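Long-range contact in gamma-glutamyl-gamma-aminobutyrate hydrolase PuuD (Escherichia coli, PDB 6VTV), which hydrolyses the gamma-glutamyl linkage of gamma-glutamyl-gamma-aminobutyrate, releasing 4-aminobutanoate and glutamate in the last step of putrescine breakdown: residues G73-Q79 against D91-D97. Sequence-based numbering, arbitrary orientation.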
loop_
_atom_site.group_PDB
_atom_site.type_symbol
_atom_site.label_atom_id
_atom_site.label_comp_id
_atom_site.label_asym_id
_atom_site.label_seq_id
_atom_site.Cartn_x
_atom_site.Cartn_y
_atom_site.Cartn_z
ATOM N N GLY B 73 6.454 2.583 -11.974
ATOM C CA GLY B 73 7.685 3.336 -12.072
ATOM C C GLY B 73 8.011 4.041 -10.770
ATOM O O GLY B 73 7.232 4.054 -9.816
ATOM N N SER B 74 9.197 4.644 -10.738
ATOM C CA SER B 74 9.684 5.317 -9.539
ATOM C C SER B 74 10.933 6.120 -9.878
ATOM O O SER B 74 11.662 5.762 -10.812
ATOM C CB SER B 74 9.985 4.297 -8.438
ATOM O OG SER B 74 10.496 4.919 -7.270
ATOM N N PRO B 75 11.215 7.210 -9.157
ATOM C CA PRO B 75 12.483 7.923 -9.386
ATOM C C PRO B 75 13.713 7.083 -9.095
ATOM O O PRO B 75 14.791 7.387 -9.622
ATOM C CB PRO B 75 12.389 9.126 -8.435
ATOM C CG PRO B 75 10.935 9.311 -8.198
ATOM C CD PRO B 75 10.338 7.933 -8.220
ATOM N N SER B 76 13.594 6.044 -8.275
ATOM C CA SER B 76 14.754 5.245 -7.916
ATOM C C SER B 76 15.218 4.389 -9.089
ATOM O O SER B 76 14.443 4.046 -9.987
ATOM C CB SER B 76 14.431 4.350 -6.720
ATOM O OG SER B 76 13.659 3.232 -7.118
ATOM N N ASN B 77 16.510 4.059 -9.075
ATOM C CA ASN B 77 17.135 3.193 -10.062
ATOM C C ASN B 77 17.554 1.885 -9.409
ATOM O O ASN B 77 17.841 1.836 -8.210
ATOM C CB ASN B 77 18.358 3.861 -10.706
ATOM C CG ASN B 77 18.060 5.259 -11.205
ATOM O OD1 ASN B 77 17.211 5.446 -12.075
ATOM N ND2 ASN B 77 18.775 6.246 -10.677
ATOM N N VAL B 78 17.578 0.821 -10.215
ATOM C CA VAL B 78 18.020 -0.478 -9.727
ATOM C C VAL B 78 19.493 -0.408 -9.345
ATOM O O VAL B 78 20.297 0.257 -10.012
ATOM C CB VAL B 78 17.767 -1.551 -10.800
ATOM C CG1 VAL B 78 18.208 -2.925 -10.313
ATOM C CG2 VAL B 78 16.297 -1.564 -11.199
ATOM N N GLN B 79 19.849 -1.085 -8.257
ATOM C CA GLN B 79 21.243 -1.139 -7.839
ATOM C C GLN B 79 22.086 -1.793 -8.930
ATOM O O GLN B 79 21.739 -2.886 -9.402
ATOM C CB GLN B 79 21.387 -1.914 -6.530
ATOM C CG GLN B 79 20.758 -1.232 -5.328
ATOM C CD GLN B 79 20.597 -2.171 -4.149
ATOM O OE1 GLN B 79 21.294 -2.046 -3.141
ATOM N NE2 GLN B 79 19.678 -3.122 -4.270
ATOM N N ASP B 91 19.733 7.813 -5.736
ATOM C CA ASP B 91 18.369 7.358 -5.488
ATOM C C ASP B 91 18.227 5.853 -5.680
ATOM O O ASP B 91 17.745 5.394 -6.720
ATOM C CB ASP B 91 17.384 8.101 -6.394
ATOM C CG ASP B 91 17.578 9.603 -6.357
ATOM O OD1 ASP B 91 17.779 10.152 -5.253
ATOM O OD2 ASP B 91 17.537 10.233 -7.434
ATOM N N ALA B 92 18.640 5.080 -4.683
ATOM C CA ALA B 92 18.462 3.638 -4.683
ATOM C C ALA B 92 17.318 3.248 -3.755
ATOM O O ALA B 92 16.977 3.963 -2.811
ATOM C CB ALA B 92 19.750 2.929 -4.253
ATOM N N ASP B 93 16.719 2.097 -4.044
ATOM C CA ASP B 93 15.661 1.523 -3.211
ATOM C C ASP B 93 15.936 0.034 -3.090
ATOM O O ASP B 93 15.300 -0.790 -3.758
ATOM C CB ASP B 93 14.276 1.798 -3.806
ATOM C CG ASP B 93 13.142 1.437 -2.856
ATOM O OD1 ASP B 93 12.004 1.895 -3.096
ATOM O OD2 ASP B 93 13.380 0.709 -1.870
ATOM N N PRO B 94 16.895 -0.350 -2.243
ATOM C CA PRO B 94 17.252 -1.775 -2.138
ATOM C C PRO B 94 16.093 -2.659 -1.717
ATOM O O PRO B 94 16.021 -3.816 -2.152
ATOM C CB PRO B 94 18.376 -1.774 -1.091
ATOM C CG PRO B 94 18.942 -0.384 -1.150
ATOM C CD PRO B 94 17.753 0.496 -1.398
ATOM N N GLY B 95 15.179 -2.148 -0.893
ATOM C CA GLY B 95 14.030 -2.944 -0.494
ATOM C C GLY B 95 13.122 -3.284 -1.659
ATOM O O GLY B 95 12.678 -4.426 -1.798
ATOM N N ARG B 96 12.836 -2.300 -2.516
ATOM C CA ARG B 96 12.031 -2.577 -3.701
ATOM C C ARG B 96 12.756 -3.526 -4.647
ATOM O O ARG B 96 12.134 -4.424 -5.226
ATOM C CB ARG B 96 11.671 -1.276 -4.419
ATOM C CG ARG B 96 11.321 -1.489 -5.884
ATOM C CD ARG B 96 10.168 -0.624 -6.350
ATOM N NE ARG B 96 9.755 -1.001 -7.699
ATOM C CZ ARG B 96 8.840 -0.356 -8.415
ATOM N NH1 ARG B 96 8.232 0.709 -7.914
ATOM N NH2 ARG B 96 8.533 -0.780 -9.634
ATOM N N ASP B 97 14.068 -3.337 -4.818
ATOM C CA ASP B 97 14.866 -4.271 -5.606
ATOM C C ASP B 97 14.666 -5.701 -5.122
ATOM O O ASP B 97 14.437 -6.617 -5.919
ATOM C CB ASP B 97 16.346 -3.894 -5.526
ATOM C CG ASP B 97 16.704 -2.721 -6.414
ATOM O OD1 ASP B 97 15.815 -2.215 -7.133
ATOM O OD2 ASP B 97 17.882 -2.305 -6.389
HETATM O O HOH W 1 11.660 3.237 -5.192
HETATM O O HOH W 2 18.253 -4.995 -2.401
#
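N77 N donates a nearly straight 3.0 Å hydrogen bond to D91 O, pinning the loop after strand 68-71 to the approach of helix 94-109. Farther along, one carboxylate oxygen, D97 OD2, accepts from both the backbone and the side chain of Q79: Q79 N at 3.0 Å on its syn side and Q79 NE2 at 2.9 Å through its anti lone pair. Glutamine suits this place because chi1 of -67° sets CG beside its own backbone N, and the extended chain beyond carries NE2 to the oxygen its main chain already holds, amide and carboxylate planes 33° apart. The Q79 side chain crosses P94 at about a right angle, OE1 3.5 Å from P94 CG. D93 is short enough to N-cap the helix, its OD2 accepting from R96 N at 3.1 Å. R119 forms a salt bridge with D97 OD1 and a hydrogen bond with S76 OG. R20 N donates to D93 OD1, while R96 reaches back to P72 O and pairs with E123. Since G73 lies beside C118, the predicted nucleophile, and H226, also predicted to be catalytic, this network probably helps to fix the loop bordering the active site of this class I glutamine amidotransferase-like (peptidase C26) fold.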